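Local structure of DNA mismatch repair protein MLH3 (Saccharomyces cerevisiae S288C, 6RMN) at residues H49-R54 and S214-C219; L156-S161 and S178-T183; L65-V68 and T72-A75; R56-F61 and L172-Y177. The protein takes part in DNA mismatch repair as a MutL-family protein of the MutLbeta heterodimer, correcting insertion-deletion loops, its C-terminal domain carrying two bound zinc ions. All blocks are in the same frame, centred on the assembly; numbering follows the deposited sequence.

Interaction 1: H49-R54 and S214-C219. With ZN (zinc ion), chain C; ZN (zinc ion), chain D.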
# COMPACT_ATOMS: atom_id res chain seq x y z
N HIS B 49 -13.97 -3.86 4.85
CA HIS B 49 -15.38 -4.24 4.85
C HIS B 49 -16.22 -3.20 4.10
O HIS B 49 -16.97 -3.57 3.20
CB HIS B 49 -15.88 -4.46 6.29
CG HIS B 49 -17.35 -4.71 6.35
ND1 HIS B 49 -17.90 -5.91 5.93
CD2 HIS B 49 -18.35 -3.88 6.70
CE1 HIS B 49 -19.20 -5.78 6.07
NE2 HIS B 49 -19.52 -4.58 6.54
N ALA B 50 -16.05 -1.91 4.44
CA ALA B 50 -16.73 -0.77 3.82
C ALA B 50 -16.47 -0.71 2.32
O ALA B 50 -17.39 -0.46 1.54
CB ALA B 50 -16.29 0.54 4.48
N CYS B 51 -15.22 -0.97 1.92
CA CYS B 51 -14.75 -1.03 0.53
C CYS B 51 -15.54 -2.09 -0.26
O CYS B 51 -16.11 -1.77 -1.29
CB CYS B 51 -13.25 -1.32 0.51
SG CYS B 51 -12.56 -1.49 -1.15
N ASP B 52 -15.56 -3.33 0.25
CA ASP B 52 -16.24 -4.47 -0.36
C ASP B 52 -17.76 -4.26 -0.40
O ASP B 52 -18.38 -4.48 -1.45
CB ASP B 52 -15.86 -5.77 0.37
CG ASP B 52 -16.12 -7.03 -0.43
OD1 ASP B 52 -16.19 -6.94 -1.70
OD2 ASP B 52 -16.24 -8.11 0.18
N GLU B 53 -18.35 -3.81 0.73
CA GLU B 53 -19.78 -3.50 0.87
C GLU B 53 -20.23 -2.44 -0.14
O GLU B 53 -21.29 -2.60 -0.74
CB GLU B 53 -20.07 -3.04 2.31
CG GLU B 53 -21.53 -2.75 2.63
CD GLU B 53 -21.67 -2.28 4.06
OE1 GLU B 53 -21.51 -3.12 4.97
OE2 GLU B 53 -21.88 -1.07 4.26
N ARG B 54 -19.40 -1.40 -0.37
CA ARG B 54 -19.65 -0.33 -1.33
C ARG B 54 -19.72 -0.86 -2.77
O ARG B 54 -20.66 -0.51 -3.51
CB ARG B 54 -18.57 0.76 -1.23
CG ARG B 54 -18.84 1.93 -2.18
CD ARG B 54 -19.94 2.77 -1.59
NE ARG B 54 -21.07 2.91 -2.48
CZ ARG B 54 -22.15 3.62 -2.20
NH1 ARG B 54 -22.26 4.25 -1.03
NH2 ARG B 54 -23.14 3.71 -3.07
N SER B 214 -9.12 -1.13 -7.00
CA SER B 214 -9.37 -0.89 -8.43
C SER B 214 -10.88 -0.74 -8.69
O SER B 214 -11.30 0.20 -9.36
CB SER B 214 -8.80 -2.02 -9.27
OG SER B 214 -9.08 -1.85 -10.65
N LYS B 215 -11.67 -1.68 -8.13
CA LYS B 215 -13.12 -1.70 -8.25
C LYS B 215 -13.72 -0.52 -7.48
O LYS B 215 -14.62 0.12 -8.01
CB LYS B 215 -13.69 -3.03 -7.72
CG LYS B 215 -13.45 -4.23 -8.63
CD LYS B 215 -13.93 -5.52 -7.97
CE LYS B 215 -13.90 -6.70 -8.91
NZ LYS B 215 -13.97 -7.99 -8.16
N LEU B 216 -13.21 -0.20 -6.26
CA LEU B 216 -13.66 0.92 -5.45
C LEU B 216 -13.53 2.25 -6.19
O LEU B 216 -14.47 3.03 -6.20
CB LEU B 216 -12.97 0.99 -4.08
CG LEU B 216 -13.54 2.04 -3.09
CD1 LEU B 216 -14.99 1.71 -2.66
CD2 LEU B 216 -12.63 2.25 -1.89
N SER B 217 -12.39 2.47 -6.85
CA SER B 217 -12.14 3.69 -7.62
C SER B 217 -13.08 3.86 -8.82
O SER B 217 -13.12 4.94 -9.41
CB SER B 217 -10.68 3.75 -8.06
OG SER B 217 -10.42 2.83 -9.11
N ARG B 218 -13.82 2.79 -9.19
CA ARG B 218 -14.75 2.81 -10.33
C ARG B 218 -16.19 3.07 -9.89
O ARG B 218 -17.07 3.25 -10.74
CB ARG B 218 -14.63 1.55 -11.20
CG ARG B 218 -13.37 1.55 -12.09
CD ARG B 218 -13.36 0.47 -13.17
NE ARG B 218 -13.71 -0.87 -12.69
CZ ARG B 218 -12.85 -1.75 -12.17
NH1 ARG B 218 -11.56 -1.43 -12.03
NH2 ARG B 218 -13.26 -2.94 -11.77
N CYS B 219 -16.41 3.11 -8.55
CA CYS B 219 -17.69 3.35 -7.90
C CYS B 219 -18.10 4.80 -8.03
O CYS B 219 -17.25 5.68 -8.16
CB CYS B 219 -17.64 2.94 -6.43
SG CYS B 219 -17.62 1.14 -6.17
ZN ZN C . -21.40 -3.64 6.87
ZN ZN D . -21.98 0.03 6.31
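On the helix whose C51 and R54 pack against L216, E53 OE2 is gripped twice: it binds the zinc ion of chain D at 2.3 Å and accepts a hydrogen bond from A226 N. The other oxygen of the same carboxylate, OE1, binds the zinc ion of chain C at 2.0 Å, so one glutamate bridges two metals. H49 NE2 reaches the chain C zinc at 2.1 Å; one turn before E53, it faces the same way, and its ND1 is fixed by V198 O. C194 and a residue of the partner protein chain complete this site, while C225 and H227 bind the other zinc. H49, A50, E53 and E58 belong to the DQHA(X)2E(X)4E signature of MutL endonuclease domains.

The side of the helix turned to 214-219 is apolar instead. L216 straddles two residues with its branches: CD2 lies 3.8 Å from C51 SG, and CD1 lies 3.9 Å from R54 CG. With C51 chi1 at 177°, the short side chain puts SG beside its own carbonyl carbon and against the leucine. R54 gives only its aliphatic base here, crossing L216 at about a right angle, before the chain bends away. C219, last residue of the type I turn that begins at L216, brings SG 4.2 Å from R54 CG. The contact thus lays the end of helix 206-216 against helix 48-69, with V46 of strand 43-47 touching both C51 and L216.

Interaction 2: L156-S161 and S178-T183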
# COMPACT_ATOMS: atom_id res chain seq x y z
N LEU B 156 -39.35 11.22 -5.35
CA LEU B 156 -40.06 11.58 -6.57
C LEU B 156 -40.37 10.33 -7.39
O LEU B 156 -39.72 9.31 -7.15
CB LEU B 156 -39.39 12.72 -7.39
CG LEU B 156 -37.92 12.62 -7.78
CD1 LEU B 156 -37.73 11.81 -9.06
CD2 LEU B 156 -37.38 14.00 -8.05
N PRO B 157 -41.40 10.34 -8.28
CA PRO B 157 -41.74 9.11 -9.02
C PRO B 157 -40.70 8.66 -10.05
O PRO B 157 -39.91 9.47 -10.52
CB PRO B 157 -43.09 9.45 -9.68
CG PRO B 157 -43.55 10.73 -9.04
CD PRO B 157 -42.31 11.45 -8.65
N MET B 158 -40.71 7.36 -10.37
CA MET B 158 -39.81 6.75 -11.35
C MET B 158 -40.16 7.18 -12.75
O MET B 158 -41.17 6.71 -13.29
CB MET B 158 -39.85 5.21 -11.26
CG MET B 158 -38.76 4.62 -10.44
SD MET B 158 -37.08 4.98 -11.00
CE MET B 158 -36.97 3.93 -12.39
N ASP B 159 -39.35 8.04 -13.37
CA ASP B 159 -39.64 8.44 -14.74
C ASP B 159 -39.01 7.44 -15.71
O ASP B 159 -37.78 7.29 -15.75
CB ASP B 159 -39.22 9.89 -15.03
CG ASP B 159 -40.05 10.52 -16.14
OD1 ASP B 159 -41.28 10.67 -15.94
OD2 ASP B 159 -39.47 10.85 -17.19
N LEU B 160 -39.88 6.72 -16.44
CA LEU B 160 -39.50 5.70 -17.42
C LEU B 160 -39.62 6.20 -18.87
O LEU B 160 -39.36 5.44 -19.81
CB LEU B 160 -40.29 4.38 -17.20
CG LEU B 160 -40.25 3.73 -15.81
CD1 LEU B 160 -41.19 2.54 -15.73
CD2 LEU B 160 -38.86 3.27 -15.44
N SER B 161 -39.99 7.50 -19.05
CA SER B 161 -40.14 8.18 -20.35
C SER B 161 -38.82 8.23 -21.13
O SER B 161 -38.83 8.22 -22.36
CB SER B 161 -40.67 9.59 -20.16
OG SER B 161 -42.03 9.59 -19.75
N SER B 178 -31.42 6.58 -8.33
CA SER B 178 -31.12 6.10 -6.98
C SER B 178 -32.07 6.67 -5.90
O SER B 178 -32.47 5.94 -4.98
CB SER B 178 -29.67 6.42 -6.62
OG SER B 178 -29.12 5.39 -5.82
N SER B 179 -32.43 7.95 -6.02
CA SER B 179 -33.33 8.66 -5.11
C SER B 179 -34.79 8.13 -5.09
O SER B 179 -35.45 8.27 -4.07
CB SER B 179 -33.30 10.16 -5.42
OG SER B 179 -34.02 10.49 -6.59
N CYS B 180 -35.28 7.56 -6.22
CA CYS B 180 -36.63 7.01 -6.42
C CYS B 180 -36.85 5.67 -5.76
O CYS B 180 -37.98 5.24 -5.60
CB CYS B 180 -36.95 6.92 -7.90
SG CYS B 180 -36.58 8.42 -8.82
N VAL B 181 -35.77 4.97 -5.47
CA VAL B 181 -35.83 3.64 -4.90
C VAL B 181 -36.52 3.64 -3.53
O VAL B 181 -36.04 4.34 -2.64
CB VAL B 181 -34.43 2.99 -4.88
CG1 VAL B 181 -34.47 1.62 -4.22
CG2 VAL B 181 -33.84 2.91 -6.28
N PRO B 182 -37.66 2.92 -3.35
CA PRO B 182 -38.31 2.90 -2.02
C PRO B 182 -37.34 2.49 -0.90
O PRO B 182 -36.47 1.66 -1.14
CB PRO B 182 -39.45 1.89 -2.20
CG PRO B 182 -39.74 1.92 -3.66
CD PRO B 182 -38.40 2.07 -4.31
N THR B 183 -37.48 3.10 0.30
CA THR B 183 -36.65 2.87 1.49
C THR B 183 -36.49 1.37 1.81
O THR B 183 -35.39 0.94 2.16
CB THR B 183 -37.18 3.69 2.69
OG1 THR B 183 -37.23 5.06 2.31
CG2 THR B 183 -36.31 3.54 3.94
O HOH W 1 -40.09 6.84 -6.09
O HOH W 2 -36.34 11.23 -4.57
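C180 points into the corner between L156 and M158, joining two parts of the long irregular connection between helices 136-151 and 183-196, where P182 takes the N-cap position of the second helix. The tight part centres on this one cysteine, whose compact, weakly polar side chain suits a narrow buried spot. Its SG stands beside the backbone N (chi1 -48°), which brings it 3.6 Å from L156 CD1. From the other flank the bent chain of M158 lays SD at 3.7 Å from C180 CB. M158 is well buried, also touching W103 and V68 and V69 of helix 48-69, and a flexible thioether adapts readily to such varied neighbours.

Beyond these side chains water takes over: while CD1 of L156 packs on the sulfur, its backbone faces solvent, and no direct hydrogen bond joins the two segments. One water donates to both L156 O and C180 O, 2.7 Å from each, and so ties the two backbones where they do not meet. A second water accepts from L156 N at 3.1 Å and donates only weakly to S179 O. The short polar S179 fits this wet margin, its OG standing a loose 3.2 Å from the same water.

Interaction 3: L65-V68 and T72-A75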
# COMPACT_ATOMS: atom_id res chain seq x y z
N LEU B 65 -32.08 -1.40 -10.88
CA LEU B 65 -32.55 -0.29 -11.70
C LEU B 65 -32.54 -0.60 -13.20
O LEU B 65 -33.37 -0.05 -13.90
CB LEU B 65 -31.81 1.01 -11.35
CG LEU B 65 -32.29 1.62 -10.03
CD1 LEU B 65 -31.21 2.40 -9.35
CD2 LEU B 65 -33.61 2.40 -10.19
N THR B 66 -31.67 -1.53 -13.67
CA THR B 66 -31.65 -1.97 -15.08
C THR B 66 -32.93 -2.77 -15.34
O THR B 66 -33.55 -2.57 -16.38
CB THR B 66 -30.36 -2.77 -15.39
OG1 THR B 66 -29.25 -1.90 -15.19
CG2 THR B 66 -30.30 -3.29 -16.81
N GLU B 67 -33.36 -3.60 -14.37
CA GLU B 67 -34.59 -4.40 -14.47
C GLU B 67 -35.84 -3.52 -14.48
O GLU B 67 -36.75 -3.75 -15.28
CB GLU B 67 -34.69 -5.38 -13.29
CG GLU B 67 -33.78 -6.59 -13.38
CD GLU B 67 -33.71 -7.37 -12.08
OE1 GLU B 67 -34.70 -8.05 -11.73
OE2 GLU B 67 -32.65 -7.30 -11.41
N VAL B 68 -35.90 -2.54 -13.58
CA VAL B 68 -37.05 -1.64 -13.43
C VAL B 68 -37.23 -0.75 -14.67
O VAL B 68 -38.34 -0.70 -15.22
CB VAL B 68 -36.94 -0.85 -12.09
CG1 VAL B 68 -37.91 0.33 -12.03
CG2 VAL B 68 -37.14 -1.78 -10.89
N THR B 72 -38.23 -5.52 -16.87
CA THR B 72 -37.83 -6.93 -16.70
C THR B 72 -37.73 -7.34 -15.22
O THR B 72 -37.26 -8.44 -14.92
CB THR B 72 -36.53 -7.20 -17.48
OG1 THR B 72 -35.58 -6.20 -17.14
CG2 THR B 72 -36.74 -7.20 -18.99
N PHE B 73 -38.19 -6.48 -14.29
CA PHE B 73 -38.16 -6.74 -12.86
C PHE B 73 -39.21 -7.80 -12.50
O PHE B 73 -40.38 -7.60 -12.78
CB PHE B 73 -38.34 -5.43 -12.05
CG PHE B 73 -38.02 -5.50 -10.57
CD1 PHE B 73 -36.85 -6.10 -10.12
CD2 PHE B 73 -38.86 -4.90 -9.64
CE1 PHE B 73 -36.55 -6.17 -8.75
CE2 PHE B 73 -38.55 -4.94 -8.27
CZ PHE B 73 -37.41 -5.58 -7.84
N VAL B 74 -38.77 -8.95 -11.97
CA VAL B 74 -39.65 -10.08 -11.63
C VAL B 74 -40.71 -9.70 -10.58
O VAL B 74 -40.40 -9.03 -9.60
CB VAL B 74 -38.82 -11.35 -11.24
CG1 VAL B 74 -39.69 -12.46 -10.64
CG2 VAL B 74 -38.02 -11.87 -12.43
N ALA B 75 -41.97 -10.11 -10.83
CA ALA B 75 -43.12 -9.88 -9.97
C ALA B 75 -43.84 -11.22 -9.71
O ALA B 75 -44.63 -11.68 -10.54
CB ALA B 75 -44.06 -8.85 -10.59
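T72 N donates to E67 O in a backbone bond 2.8 Å long and nearly straight at 160°, with the donor in the plane of the E67 carbonyl. T72 OG1 also lies 3.3 Å from that oxygen, at best a weak bond, since its stronger partner is T70 OG1. Threonine suits this spot because its chi1 of 50° sets OG1 between its own N and carbonyl carbon, turned back toward the helix end.

A bond from residue i+5 back to residue i at the close of helix 48-69 is consistent with the 6→1 bond of a Schellman-type helix end, by which a helix is capped as the chain turns away, here toward strand 76-77. Hydrophobic packing across the turn goes with it. V68 CG2 sits over one face of the F73 ring in a CH-pi contact, 4.2 Å from the centroid, the two side chains running alongside and pointing the same way. At the rim of that ring, near its plane, E67 OE1 approaches CD1 to 3.3 Å, its carboxylate turned 63° from the ring; the slightly positive ring hydrogens would probably welcome an acidic oxygen there. F73 also touches P125, and V68 meets W103 on the buried side.

Interaction 4: R56-F61 and L172-Y177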
# COMPACT_ATOMS: atom_id res chain seq x y z
N ARG B 56 -20.23 -3.93 -3.71
CA ARG B 56 -21.34 -4.86 -3.75
C ARG B 56 -22.69 -4.17 -3.86
O ARG B 56 -23.53 -4.65 -4.61
CB ARG B 56 -21.29 -5.83 -2.55
CG ARG B 56 -20.24 -6.91 -2.73
CD ARG B 56 -20.20 -7.85 -1.55
NE ARG B 56 -19.12 -8.85 -1.68
CZ ARG B 56 -19.24 -10.02 -2.31
NH1 ARG B 56 -20.39 -10.36 -2.87
NH2 ARG B 56 -18.21 -10.84 -2.39
N LEU B 57 -22.87 -3.03 -3.15
CA LEU B 57 -24.09 -2.23 -3.18
C LEU B 57 -24.34 -1.64 -4.54
O LEU B 57 -25.43 -1.80 -5.08
CB LEU B 57 -24.09 -1.12 -2.10
CG LEU B 57 -25.35 -0.25 -2.08
CD1 LEU B 57 -26.54 -0.99 -1.47
CD2 LEU B 57 -25.09 1.06 -1.41
N GLU B 58 -23.33 -0.98 -5.11
CA GLU B 58 -23.44 -0.37 -6.43
C GLU B 58 -23.76 -1.41 -7.55
O GLU B 58 -24.47 -1.06 -8.50
CB GLU B 58 -22.19 0.47 -6.74
CG GLU B 58 -22.04 1.63 -5.77
CD GLU B 58 -21.30 2.84 -6.29
OE1 GLU B 58 -20.90 2.82 -7.48
OE2 GLU B 58 -21.12 3.81 -5.52
N GLU B 59 -23.30 -2.69 -7.39
CA GLU B 59 -23.60 -3.79 -8.31
C GLU B 59 -25.07 -4.17 -8.16
O GLU B 59 -25.74 -4.42 -9.17
CB GLU B 59 -22.72 -5.03 -8.01
CG GLU B 59 -21.28 -4.91 -8.50
CD GLU B 59 -20.24 -5.91 -8.02
OE1 GLU B 59 -20.57 -6.80 -7.20
OE2 GLU B 59 -19.08 -5.80 -8.47
N LEU B 60 -25.57 -4.22 -6.91
CA LEU B 60 -26.96 -4.58 -6.58
C LEU B 60 -27.94 -3.54 -7.09
O LEU B 60 -28.98 -3.91 -7.66
CB LEU B 60 -27.14 -4.80 -5.06
CG LEU B 60 -26.55 -6.11 -4.47
CD1 LEU B 60 -26.65 -6.12 -2.98
CD2 LEU B 60 -27.23 -7.33 -5.03
N PHE B 61 -27.60 -2.25 -6.92
CA PHE B 61 -28.36 -1.11 -7.39
C PHE B 61 -28.42 -1.10 -8.91
O PHE B 61 -29.52 -0.98 -9.46
CB PHE B 61 -27.79 0.21 -6.84
CG PHE B 61 -28.63 0.72 -5.69
CD1 PHE B 61 -29.85 1.34 -5.91
CD2 PHE B 61 -28.22 0.52 -4.38
CE1 PHE B 61 -30.64 1.78 -4.84
CE2 PHE B 61 -29.02 0.94 -3.31
CZ PHE B 61 -30.22 1.57 -3.55
N LEU B 172 -27.20 3.40 -19.02
CA LEU B 172 -28.04 3.58 -17.83
C LEU B 172 -27.17 3.91 -16.63
O LEU B 172 -26.37 3.07 -16.18
CB LEU B 172 -28.84 2.29 -17.55
CG LEU B 172 -30.14 2.42 -16.74
CD1 LEU B 172 -31.10 1.32 -17.15
CD2 LEU B 172 -29.90 2.33 -15.24
N TYR B 173 -27.32 5.14 -16.10
CA TYR B 173 -26.60 5.57 -14.91
C TYR B 173 -27.58 5.40 -13.77
O TYR B 173 -28.45 6.25 -13.55
CB TYR B 173 -26.09 7.01 -15.05
CG TYR B 173 -25.21 7.23 -16.26
CD1 TYR B 173 -23.85 6.92 -16.23
CD2 TYR B 173 -25.74 7.73 -17.45
CE1 TYR B 173 -23.04 7.12 -17.34
CE2 TYR B 173 -24.93 7.92 -18.57
CZ TYR B 173 -23.58 7.62 -18.52
OH TYR B 173 -22.79 7.81 -19.62
N TRP B 174 -27.50 4.23 -13.09
CA TRP B 174 -28.39 3.83 -12.00
C TRP B 174 -28.57 4.93 -10.95
O TRP B 174 -29.67 5.11 -10.44
CB TRP B 174 -27.94 2.50 -11.35
CG TRP B 174 -26.59 2.58 -10.69
CD1 TRP B 174 -25.38 2.38 -11.28
CD2 TRP B 174 -26.32 3.02 -9.35
NE1 TRP B 174 -24.36 2.63 -10.38
CE2 TRP B 174 -24.91 3.04 -9.19
CE3 TRP B 174 -27.12 3.44 -8.27
CZ2 TRP B 174 -24.30 3.45 -8.01
CZ3 TRP B 174 -26.51 3.84 -7.10
CH2 TRP B 174 -25.11 3.82 -6.97
N TRP B 175 -27.49 5.70 -10.67
CA TRP B 175 -27.46 6.75 -9.66
C TRP B 175 -28.30 7.99 -10.00
O TRP B 175 -28.56 8.80 -9.12
CB TRP B 175 -26.03 7.14 -9.31
CG TRP B 175 -25.11 7.24 -10.48
CD1 TRP B 175 -24.26 6.28 -10.96
CD2 TRP B 175 -24.90 8.40 -11.30
NE1 TRP B 175 -23.55 6.77 -12.03
CE2 TRP B 175 -23.91 8.07 -12.25
CE3 TRP B 175 -25.42 9.71 -11.28
CZ2 TRP B 175 -23.44 9.00 -13.18
CZ3 TRP B 175 -24.96 10.62 -12.21
CH2 TRP B 175 -23.98 10.27 -13.15
N LYS B 176 -28.77 8.10 -11.26
CA LYS B 176 -29.64 9.19 -11.68
C LYS B 176 -31.10 8.88 -11.25
O LYS B 176 -31.95 9.76 -11.33
CB LYS B 176 -29.55 9.41 -13.20
CG LYS B 176 -28.24 10.07 -13.61
CD LYS B 176 -28.13 10.32 -15.09
CE LYS B 176 -26.84 11.05 -15.39
NZ LYS B 176 -26.73 11.44 -16.83
N TYR B 177 -31.35 7.64 -10.80
CA TYR B 177 -32.65 7.11 -10.38
C TYR B 177 -32.61 6.58 -8.95
O TYR B 177 -33.64 6.15 -8.42
CB TYR B 177 -33.07 5.96 -11.32
CG TYR B 177 -33.11 6.33 -12.78
CD1 TYR B 177 -32.00 6.15 -13.60
CD2 TYR B 177 -34.28 6.83 -13.36
CE1 TYR B 177 -32.04 6.49 -14.95
CE2 TYR B 177 -34.33 7.17 -14.71
CZ TYR B 177 -33.20 7.00 -15.50
OH TYR B 177 -33.25 7.34 -16.84
O HOH W 3 -21.01 1.80 -10.01
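W174 offers one indole face to F61 and an edge to E58. F61 CB lies over the six-membered ring, 4.0 Å from its centroid and 29° off the normal, a CH-pi contact in which the methylene comes nearest, the phenyl ring following more obliquely. The two aromatic rings have their centroids 5.6 Å apart and planes at 31°. On the opposite indole face lies W175 CD1, so the ring is held between helix and loop; a broad flat residue is well suited to such a slot.

E58 crosses the tryptophan at about a right angle. Its OE1 lies in the ring plane, at the edge, 3.5 Å from CZ2, and the carboxylate is tilted 63° to the indole. With CG beside the backbone N and the chain extended beyond it, the acid reaches a knot of donors: H220 N binds OE1, while N221 N and R54 NE bind OE2. A water 2.7 Å from OE1 donates to it and accepts only a weak bond from W174 NE1. Through this indole, the loop before helix 183-196 docks onto helix 48-69, touching Y62 and L65 as well, while F61 turns its ring toward L189 and H186 of helix 183-196.

Helix 48-69 runs through interactions 1, 4 and 3 in turn, from the zinc site to its capped end. Interactions 1 and 4 are buried and touch where C219 meets E58; both are apolar or aromatic packing beside well-bonded acidic groups, though metals appear only in the first. Interaction 3 is a surface contact held chiefly by a backbone bond. Interaction 2, partly buried and bridged by waters, joins two pieces of one loop and lies across the chain's centre from interaction 1. It still rests on the same helix: M158 packs on V68 of interaction 3, and V181 on F61 of interaction 4.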